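Local coordinates for protein lipopolysaccharide heptosyltransferase 2 (Escherichia coli, PDB 1PSW) that transfers the second heptose from ADP-L-glycero-beta-D-manno-heptose to the heptosyl-Kdo2-lipid A module during assembly of the lipopolysaccharide core, at residues P181-E190 / A261-L272; Y214-H225 / A241-E249. One frame throughout, in Å; residues are numbered along the deposited sequence.

Contact 1 of 2, residues P181-E190 / A261-L272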
loop_
_atom_site.group_PDB
_atom_site.type_symbol
_atom_site.label_atom_id
_atom_site.label_comp_id
_atom_site.label_asym_id
_atom_site.label_seq_id
_atom_site.Cartn_x
_atom_site.Cartn_y
_atom_site.Cartn_z
ATOM N N PRO A 181 -19.729 1.333 15.308
ATOM C CA PRO A 181 -18.750 0.703 14.415
ATOM C C PRO A 181 -18.288 1.694 13.353
ATOM O O PRO A 181 -19.046 2.577 12.950
ATOM C CB PRO A 181 -19.520 -0.486 13.835
ATOM C CG PRO A 181 -20.948 -0.026 13.879
ATOM C CD PRO A 181 -21.023 0.631 15.237
HETATM N N MSE A 182 -17.053 1.536 12.893
HETATM C CA MSE A 182 -16.492 2.453 11.921
HETATM C C MSE A 182 -16.310 1.926 10.511
HETATM O O MSE A 182 -15.955 0.765 10.288
HETATM C CB MSE A 182 -15.127 2.948 12.396
HETATM C CG MSE A 182 -15.062 3.258 13.874
HETATM SE SE MSE A 182 -13.291 3.825 14.412
HETATM C CE MSE A 182 -12.332 2.211 14.107
ATOM N N ILE A 183 -16.538 2.815 9.557
ATOM C CA ILE A 183 -16.335 2.509 8.152
ATOM C C ILE A 183 -15.253 3.513 7.767
ATOM O O ILE A 183 -15.334 4.690 8.125
ATOM C CB ILE A 183 -17.599 2.773 7.320
ATOM C CG1 ILE A 183 -18.729 1.827 7.770
ATOM C CG2 ILE A 183 -17.279 2.595 5.840
ATOM C CD1 ILE A 183 -18.474 0.359 7.453
ATOM N N GLY A 184 -14.223 3.050 7.074
ATOM C CA GLY A 184 -13.170 3.960 6.677
ATOM C C GLY A 184 -13.240 4.306 5.198
ATOM O O GLY A 184 -13.556 3.451 4.379
ATOM N N PHE A 185 -12.974 5.571 4.867
ATOM C CA PHE A 185 -12.961 6.049 3.479
ATOM C C PHE A 185 -11.540 6.518 3.154
ATOM O O PHE A 185 -10.871 7.104 3.999
ATOM C CB PHE A 185 -13.890 7.267 3.282
ATOM C CG PHE A 185 -15.370 6.964 3.327
ATOM C CD1 PHE A 185 -15.838 5.669 3.494
ATOM C CD2 PHE A 185 -16.298 8.000 3.188
ATOM C CE1 PHE A 185 -17.216 5.396 3.528
ATOM C CE2 PHE A 185 -17.673 7.748 3.221
ATOM C CZ PHE A 185 -18.131 6.440 3.390
ATOM N N CYS A 186 -11.093 6.272 1.929
ATOM C CA CYS A 186 -9.772 6.709 1.470
ATOM C C CYS A 186 -10.072 7.408 0.147
ATOM O O CYS A 186 -9.859 6.849 -0.924
ATOM C CB CYS A 186 -8.856 5.506 1.235
ATOM S SG CYS A 186 -8.554 4.478 2.691
ATOM N N PRO A 187 -10.568 8.654 0.209
ATOM C CA PRO A 187 -10.938 9.481 -0.947
ATOM C C PRO A 187 -9.841 10.013 -1.866
ATOM O O PRO A 187 -10.138 10.497 -2.961
ATOM C CB PRO A 187 -11.745 10.600 -0.305
ATOM C CG PRO A 187 -11.002 10.828 0.969
ATOM C CD PRO A 187 -10.722 9.415 1.462
ATOM N N GLY A 188 -8.588 9.922 -1.435
ATOM C CA GLY A 188 -7.497 10.416 -2.258
ATOM C C GLY A 188 -7.030 9.410 -3.289
ATOM O O GLY A 188 -7.620 8.340 -3.435
ATOM N N ALA A 189 -5.969 9.757 -4.010
ATOM C CA ALA A 189 -5.409 8.884 -5.032
ATOM C C ALA A 189 -4.115 9.502 -5.529
ATOM O O ALA A 189 -4.106 10.624 -6.035
ATOM C CB ALA A 189 -6.389 8.717 -6.186
ATOM N N GLU A 190 -3.024 8.763 -5.377
ATOM C CA GLU A 190 -1.727 9.251 -5.804
ATOM C C GLU A 190 -1.656 9.504 -7.306
ATOM O O GLU A 190 -0.989 10.439 -7.745
ATOM C CB GLU A 190 -0.627 8.272 -5.381
ATOM C CG GLU A 190 -0.504 8.118 -3.871
ATOM C CD GLU A 190 -1.122 6.828 -3.354
ATOM O OE1 GLU A 190 -2.251 6.491 -3.762
ATOM O OE2 GLU A 190 -0.473 6.160 -2.525
ATOM N N ALA A 261 -9.108 -1.432 12.516
ATOM C CA ALA A 261 -10.243 -1.299 13.430
ATOM C C ALA A 261 -11.581 -1.042 12.731
ATOM O O ALA A 261 -12.629 -1.083 13.365
ATOM C CB ALA A 261 -9.962 -0.196 14.443
ATOM N N CYS A 262 -11.542 -0.765 11.431
ATOM C CA CYS A 262 -12.761 -0.506 10.660
ATOM C C CYS A 262 -13.479 -1.771 10.238
ATOM O O CYS A 262 -12.835 -2.759 9.903
ATOM C CB CYS A 262 -12.445 0.271 9.386
ATOM S SG CYS A 262 -11.859 1.972 9.659
ATOM N N LYS A 263 -14.811 -1.723 10.198
ATOM C CA LYS A 263 -15.602 -2.881 9.778
ATOM C C LYS A 263 -15.467 -3.117 8.274
ATOM O O LYS A 263 -15.621 -4.244 7.796
ATOM C CB LYS A 263 -17.072 -2.667 10.129
ATOM C CG LYS A 263 -17.336 -2.469 11.613
ATOM C CD LYS A 263 -17.092 -3.741 12.398
ATOM C CE LYS A 263 -17.352 -3.521 13.877
ATOM N NZ LYS A 263 -17.282 -4.803 14.627
ATOM N N ALA A 264 -15.200 -2.040 7.538
ATOM C CA ALA A 264 -15.023 -2.101 6.093
ATOM C C ALA A 264 -14.355 -0.823 5.623
ATOM O O ALA A 264 -14.338 0.180 6.338
ATOM C CB ALA A 264 -16.364 -2.277 5.384
ATOM N N ILE A 265 -13.819 -0.871 4.409
ATOM C CA ILE A 265 -13.122 0.262 3.812
ATOM C C ILE A 265 -13.645 0.507 2.404
ATOM O O ILE A 265 -13.970 -0.436 1.690
ATOM C CB ILE A 265 -11.599 -0.022 3.702
ATOM C CG1 ILE A 265 -11.014 -0.304 5.096
ATOM C CG2 ILE A 265 -10.897 1.147 3.037
ATOM C CD1 ILE A 265 -11.095 0.861 6.067
ATOM N N VAL A 266 -13.756 1.776 2.021
ATOM C CA VAL A 266 -14.181 2.148 0.673
ATOM C C VAL A 266 -13.020 3.002 0.189
ATOM O O VAL A 266 -12.607 3.939 0.882
ATOM C CB VAL A 266 -15.467 2.996 0.677
ATOM C CG1 VAL A 266 -15.861 3.356 -0.748
ATOM C CG2 VAL A 266 -16.591 2.235 1.353
ATOM N N THR A 267 -12.486 2.692 -0.988
ATOM C CA THR A 267 -11.340 3.435 -1.490
ATOM C C THR A 267 -11.233 3.422 -3.012
ATOM O O THR A 267 -11.859 2.608 -3.688
ATOM C CB THR A 267 -10.034 2.823 -0.943
ATOM O OG1 THR A 267 -8.907 3.547 -1.455
ATOM C CG2 THR A 267 -9.918 1.374 -1.379
ATOM N N ASN A 268 -10.429 4.343 -3.528
ATOM C CA ASN A 268 -10.152 4.427 -4.951
ATOM C C ASN A 268 -8.910 3.554 -5.158
ATOM O O ASN A 268 -8.382 2.974 -4.208
ATOM C CB ASN A 268 -9.791 5.863 -5.350
ATOM C CG ASN A 268 -10.826 6.875 -4.922
ATOM O OD1 ASN A 268 -12.014 6.730 -5.199
ATOM N ND2 ASN A 268 -10.367 7.928 -4.250
ATOM N N ASP A 269 -8.434 3.489 -6.395
ATOM C CA ASP A 269 -7.223 2.736 -6.719
ATOM C C ASP A 269 -6.074 3.584 -6.177
ATOM O O ASP A 269 -5.619 4.520 -6.836
ATOM C CB ASP A 269 -7.122 2.578 -8.241
ATOM C CG ASP A 269 -5.846 1.884 -8.695
ATOM O OD1 ASP A 269 -5.165 1.255 -7.858
ATOM O OD2 ASP A 269 -5.534 1.964 -9.907
ATOM N N SER A 270 -5.627 3.266 -4.965
ATOM C CA SER A 270 -4.556 4.015 -4.317
ATOM C C SER A 270 -3.692 3.143 -3.408
ATOM O O SER A 270 -3.956 1.957 -3.236
ATOM C CB SER A 270 -5.159 5.140 -3.480
ATOM O OG SER A 270 -5.858 4.593 -2.369
ATOM N N GLY A 271 -2.662 3.744 -2.818
ATOM C CA GLY A 271 -1.789 3.004 -1.922
ATOM C C GLY A 271 -2.468 2.433 -0.683
ATOM O O GLY A 271 -2.170 1.305 -0.276
ATOM N N LEU A 272 -3.377 3.186 -0.072
ATOM C CA LEU A 272 -4.041 2.687 1.128
ATOM C C LEU A 272 -4.921 1.481 0.840
ATOM O O LEU A 272 -5.195 0.688 1.736
ATOM C CB LEU A 272 -4.849 3.796 1.808
ATOM C CG LEU A 272 -4.011 4.908 2.465
ATOM C CD1 LEU A 272 -4.960 5.960 3.041
ATOM C CD2 LEU A 272 -3.125 4.330 3.577
HETATM O O HOH W 1 -15.332 -0.640 13.862
HETATM O O HOH W 2 -7.983 5.939 -2.184
#
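Strands 182-186 and 264-268, the two central parallel strands of a Rossmann-like sheet, are zipped together by backbone bonds that alternate between G184 and C186 on one strand and A264 and V266 on the other. G184 N gives to A264 O (3.0 Å) and V266 N gives to G184 O. On one face of the sheet F185 and V266 stand side by side, with CE1 of the ring 3.9 Å from CG2 of the valine. The other face is closely filled around G184, where a CB would collide with I265 CD1 and C262 SG; farther along, C186 SG rests against L272 CB at 3.9 Å.

Beyond the strands, polar side chains tie the two loops. The N268 amide points ND2 at G188 O (2.9 Å, nearly straight at 171°); this acceptor lies in the amide plane, while the donor stands above the carbonyl plane. OD1 of the same amide is held by W197 N. E190 folds back through a bend at chi2 (103°), bringing OE1 to G271 N at 2.9 Å, on the syn lone pair and against S270 CB. Shortening E190 to an alanine is likely to leave the G271 N-H, at the start of helix 271-278, without its carboxylate partner.

Helix 199-211 covers the F185 face, whereas helix 271-278 begins on the C186 face. Adjacent strands whose following helices lie on opposite faces of the sheet mark the topological switch point of a Rossmann-like domain, here in a GT-B glycosyltransferase.

Contact 2 of 2, residues Y214-H225 / A241-E249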
loop_
_atom_site.group_PDB
_atom_site.type_symbol
_atom_site.label_atom_id
_atom_site.label_comp_id
_atom_site.label_asym_id
_atom_site.label_seq_id
_atom_site.Cartn_x
_atom_site.Cartn_y
_atom_site.Cartn_z
ATOM N N TYR A 214 -23.553 3.583 11.582
ATOM C CA TYR A 214 -22.095 3.564 11.513
ATOM C C TYR A 214 -21.528 4.972 11.676
ATOM O O TYR A 214 -22.266 5.958 11.648
ATOM C CB TYR A 214 -21.640 3.006 10.151
ATOM C CG TYR A 214 -21.903 1.530 9.949
ATOM C CD1 TYR A 214 -21.008 0.571 10.433
ATOM C CD2 TYR A 214 -23.056 1.087 9.292
ATOM C CE1 TYR A 214 -21.257 -0.791 10.271
ATOM C CE2 TYR A 214 -23.311 -0.275 9.126
ATOM C CZ TYR A 214 -22.410 -1.204 9.619
ATOM O OH TYR A 214 -22.656 -2.548 9.473
ATOM N N GLN A 215 -20.216 5.059 11.878
ATOM C CA GLN A 215 -19.535 6.344 11.940
ATOM C C GLN A 215 -18.494 6.226 10.829
ATOM O O GLN A 215 -18.087 5.119 10.473
ATOM C CB GLN A 215 -18.871 6.589 13.300
ATOM C CG GLN A 215 -17.725 5.662 13.665
ATOM C CD GLN A 215 -17.033 6.106 14.942
ATOM O OE1 GLN A 215 -16.452 7.191 14.995
ATOM N NE2 GLN A 215 -17.099 5.276 15.979
ATOM N N VAL A 216 -18.073 7.354 10.273
ATOM C CA VAL A 216 -17.119 7.345 9.171
ATOM C C VAL A 216 -15.802 8.016 9.547
ATOM O O VAL A 216 -15.771 8.972 10.326
ATOM C CB VAL A 216 -17.744 8.049 7.929
ATOM C CG1 VAL A 216 -16.733 8.163 6.794
ATOM C CG2 VAL A 216 -18.970 7.265 7.474
ATOM N N VAL A 217 -14.713 7.480 9.008
ATOM C CA VAL A 217 -13.387 8.020 9.244
ATOM C C VAL A 217 -12.710 8.141 7.888
ATOM O O VAL A 217 -12.702 7.193 7.106
ATOM C CB VAL A 217 -12.546 7.086 10.151
ATOM C CG1 VAL A 217 -11.174 7.701 10.409
ATOM C CG2 VAL A 217 -13.273 6.830 11.463
ATOM N N LEU A 218 -12.139 9.311 7.619
ATOM C CA LEU A 218 -11.470 9.584 6.345
ATOM C C LEU A 218 -9.966 9.491 6.543
ATOM O O LEU A 218 -9.418 10.158 7.419
ATOM C CB LEU A 218 -11.834 10.996 5.860
ATOM C CG LEU A 218 -13.321 11.359 5.967
ATOM C CD1 LEU A 218 -13.552 12.836 5.655
ATOM C CD2 LEU A 218 -14.128 10.475 5.011
ATOM N N PHE A 219 -9.306 8.665 5.731
ATOM C CA PHE A 219 -7.858 8.485 5.812
ATOM C C PHE A 219 -7.191 9.077 4.581
ATOM O O PHE A 219 -7.777 9.090 3.497
ATOM C CB PHE A 219 -7.481 7.000 5.882
ATOM C CG PHE A 219 -8.018 6.284 7.084
ATOM C CD1 PHE A 219 -7.490 6.525 8.345
ATOM C CD2 PHE A 219 -9.041 5.345 6.949
ATOM C CE1 PHE A 219 -7.971 5.842 9.458
ATOM C CE2 PHE A 219 -9.531 4.656 8.054
ATOM C CZ PHE A 219 -8.994 4.905 9.310
ATOM N N GLY A 220 -5.959 9.551 4.744
ATOM C CA GLY A 220 -5.237 10.125 3.621
ATOM C C GLY A 220 -4.008 10.888 4.071
ATOM O O GLY A 220 -3.696 10.928 5.261
ATOM N N SER A 221 -3.301 11.490 3.123
ATOM C CA SER A 221 -2.104 12.261 3.439
ATOM C C SER A 221 -2.489 13.710 3.700
ATOM O O SER A 221 -3.659 14.079 3.592
ATOM C CB SER A 221 -1.116 12.204 2.274
ATOM O OG SER A 221 -1.694 12.775 1.118
ATOM N N ALA A 222 -1.501 14.532 4.041
ATOM C CA ALA A 222 -1.741 15.947 4.302
ATOM C C ALA A 222 -2.427 16.583 3.098
ATOM O O ALA A 222 -3.260 17.483 3.240
ATOM C CB ALA A 222 -0.416 16.661 4.591
ATOM N N LYS A 223 -2.066 16.112 1.911
ATOM C CA LYS A 223 -2.640 16.626 0.674
ATOM C C LYS A 223 -4.131 16.318 0.535
ATOM O O LYS A 223 -4.865 17.072 -0.099
ATOM C CB LYS A 223 -1.869 16.058 -0.520
ATOM C CG LYS A 223 -0.477 16.658 -0.672
ATOM C CD LYS A 223 0.412 15.814 -1.573
ATOM C CE LYS A 223 0.728 14.468 -0.926
ATOM N NZ LYS A 223 1.769 13.717 -1.680
ATOM N N ASP A 224 -4.574 15.215 1.134
ATOM C CA ASP A 224 -5.978 14.814 1.064
ATOM C C ASP A 224 -6.847 15.497 2.110
ATOM O O ASP A 224 -8.057 15.313 2.115
ATOM C CB ASP A 224 -6.119 13.293 1.239
ATOM C CG ASP A 224 -5.373 12.507 0.175
ATOM O OD1 ASP A 224 -5.455 12.880 -1.017
ATOM O OD2 ASP A 224 -4.715 11.501 0.522
ATOM N N HIS A 225 -6.240 16.281 2.994
ATOM C CA HIS A 225 -6.995 16.943 4.055
ATOM C C HIS A 225 -8.130 17.831 3.549
ATOM O O HIS A 225 -9.242 17.774 4.070
ATOM C CB HIS A 225 -6.071 17.776 4.938
ATOM C CG HIS A 225 -6.745 18.315 6.158
ATOM N ND1 HIS A 225 -7.143 17.508 7.204
ATOM C CD2 HIS A 225 -7.148 19.568 6.479
ATOM C CE1 HIS A 225 -7.763 18.239 8.111
ATOM N NE2 HIS A 225 -7.780 19.493 7.696
ATOM N N ALA A 241 -20.910 14.901 13.337
ATOM C CA ALA A 241 -20.499 14.387 14.640
ATOM C C ALA A 241 -20.065 12.930 14.525
ATOM O O ALA A 241 -19.432 12.383 15.432
ATOM C CB ALA A 241 -21.649 14.505 15.632
ATOM N N TRP A 242 -20.414 12.309 13.403
ATOM C CA TRP A 242 -20.076 10.912 13.158
ATOM C C TRP A 242 -19.162 10.722 11.950
ATOM O O TRP A 242 -19.115 9.642 11.360
ATOM C CB TRP A 242 -21.352 10.092 12.970
ATOM C CG TRP A 242 -22.166 9.961 14.220
ATOM C CD1 TRP A 242 -23.452 10.387 14.418
ATOM C CD2 TRP A 242 -21.768 9.312 15.434
ATOM N NE1 TRP A 242 -23.880 10.036 15.677
ATOM C CE2 TRP A 242 -22.867 9.376 16.322
ATOM C CE3 TRP A 242 -20.591 8.678 15.857
ATOM C CZ2 TRP A 242 -22.823 8.832 17.607
ATOM C CZ3 TRP A 242 -20.548 8.134 17.139
ATOM C CH2 TRP A 242 -21.660 8.216 17.997
ATOM N N CYS A 243 -18.442 11.775 11.584
ATOM C CA CYS A 243 -17.509 11.712 10.464
ATOM C C CYS A 243 -16.238 12.468 10.845
ATOM O O CYS A 243 -16.264 13.679 11.051
ATOM C CB CYS A 243 -18.120 12.316 9.193
ATOM S SG CYS A 243 -17.029 12.161 7.741
ATOM N N ARG A 244 -15.127 11.744 10.943
ATOM C CA ARG A 244 -13.848 12.336 11.319
ATOM C C ARG A 244 -12.837 12.351 10.178
ATOM O O ARG A 244 -12.601 11.332 9.525
ATOM C CB ARG A 244 -13.265 11.577 12.513
ATOM C CG ARG A 244 -11.949 12.126 13.036
ATOM C CD ARG A 244 -12.060 12.527 14.501
ATOM N NE ARG A 244 -10.752 12.743 15.120
ATOM C CZ ARG A 244 -9.944 13.762 14.842
ATOM N NH1 ARG A 244 -10.308 14.677 13.951
ATOM N NH2 ARG A 244 -8.768 13.862 15.451
ATOM N N ASN A 245 -12.245 13.518 9.951
ATOM C CA ASN A 245 -11.244 13.683 8.906
ATOM C C ASN A 245 -9.845 13.498 9.498
ATOM O O ASN A 245 -9.327 14.392 10.165
ATOM C CB ASN A 245 -11.376 15.078 8.272
ATOM C CG ASN A 245 -10.374 15.319 7.153
ATOM O OD1 ASN A 245 -9.698 14.397 6.692
ATOM N ND2 ASN A 245 -10.281 16.570 6.704
ATOM N N LEU A 246 -9.235 12.339 9.262
ATOM C CA LEU A 246 -7.899 12.074 9.777
ATOM C C LEU A 246 -6.833 12.189 8.682
ATOM O O LEU A 246 -5.676 11.839 8.899
ATOM C CB LEU A 246 -7.841 10.687 10.436
ATOM C CG LEU A 246 -8.734 10.482 11.668
ATOM C CD1 LEU A 246 -8.525 9.092 12.246
ATOM C CD2 LEU A 246 -8.418 11.546 12.710
ATOM N N ALA A 247 -7.211 12.679 7.504
ATOM C CA ALA A 247 -6.229 12.832 6.429
ATOM C C ALA A 247 -5.161 13.833 6.879
ATOM O O ALA A 247 -5.481 14.970 7.232
ATOM C CB ALA A 247 -6.908 13.325 5.144
ATOM N N GLY A 248 -3.904 13.392 6.877
ATOM C CA GLY A 248 -2.798 14.240 7.290
ATOM C C GLY A 248 -2.556 14.282 8.791
ATOM O O GLY A 248 -1.612 14.920 9.254
ATOM N N GLU A 249 -3.396 13.589 9.555
ATOM C CA GLU A 249 -3.292 13.567 11.015
ATOM C C GLU A 249 -2.577 12.346 11.593
ATOM O O GLU A 249 -2.173 12.344 12.757
ATOM C CB GLU A 249 -4.697 13.647 11.612
ATOM C CG GLU A 249 -5.302 15.031 11.557
ATOM C CD GLU A 249 -4.795 15.918 12.674
ATOM O OE1 GLU A 249 -5.241 15.727 13.828
ATOM O OE2 GLU A 249 -3.947 16.796 12.401
HETATM O O HOH W 3 -5.232 9.249 7.617
#
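The imidazole of H225 carries the N245 amide over one face, the two planes only 15° apart, and meets A247 O at its edge, where ND1 donates a bond of 3.0 Å with the acceptor somewhat tilted from the ring plane. CG of H225 is anti to the backbone N (chi1 -171°), which swings the ring out over the amide. N245 ND2 in turn reaches H225 O at 3.1 Å, in the carbonyl plane on a lone pair, and also bonds N229 OD1. N245 OD1 accepts A247 N from above the amide carbonyl plane, closing an Asx turn; both ends of the amide are thus engaged.

The F219 ring has V217 CG1 over one face, toward the rim, and a water in plane at its edge. The same V217 CG1 presses on L246 CD1 at 3.5 Å, while the other methyl of that leucine, CD2, lies over the centre of the R244 guanidinium. R244 NE bonds F174 O. The W242 indole touches Q215 CB through CE3 (3.7 Å) and makes a cation-pi contact with R180.

Parallel backbone pairing underlies these contacts: V216 N gives to W242 O at 2.7 Å, and L218 N to R244 O. After the strands, G248 N still bonds G220 O.

Strand 243-245 is the outermost of its sheet at this end, with strand 215-218 between it and strand 182-186. Helix 225-232 packs on C243 and N245 through L232, and helix 252-260 packs on L246 and F219 through L258.

In the fold
Both contacts belong to one six-stranded parallel sheet, and their centres lie about 10 Å apart. Strand 182-186 of contact 1 and strand 215-218 of contact 2 are neighbours: F185 N lies 2.8 Å from V217 O, and F185 O lies 2.8 Å from F219 N, both probable hydrogen bonds. At one end P181 CG packs on Y214 CD1 (3.5 Å); at the other G188 CA approaches D224 OD1 (3.4 Å). Contact 2 thus builds the sheet outward to its edge from the central pair of contact 1. In GT-B enzymes the C-terminal domain, to which both contacts belong, generally binds the nucleotide-sugar donor; the loops after the central strands of contact 1 probably lie near that site, though no ligand marks it here.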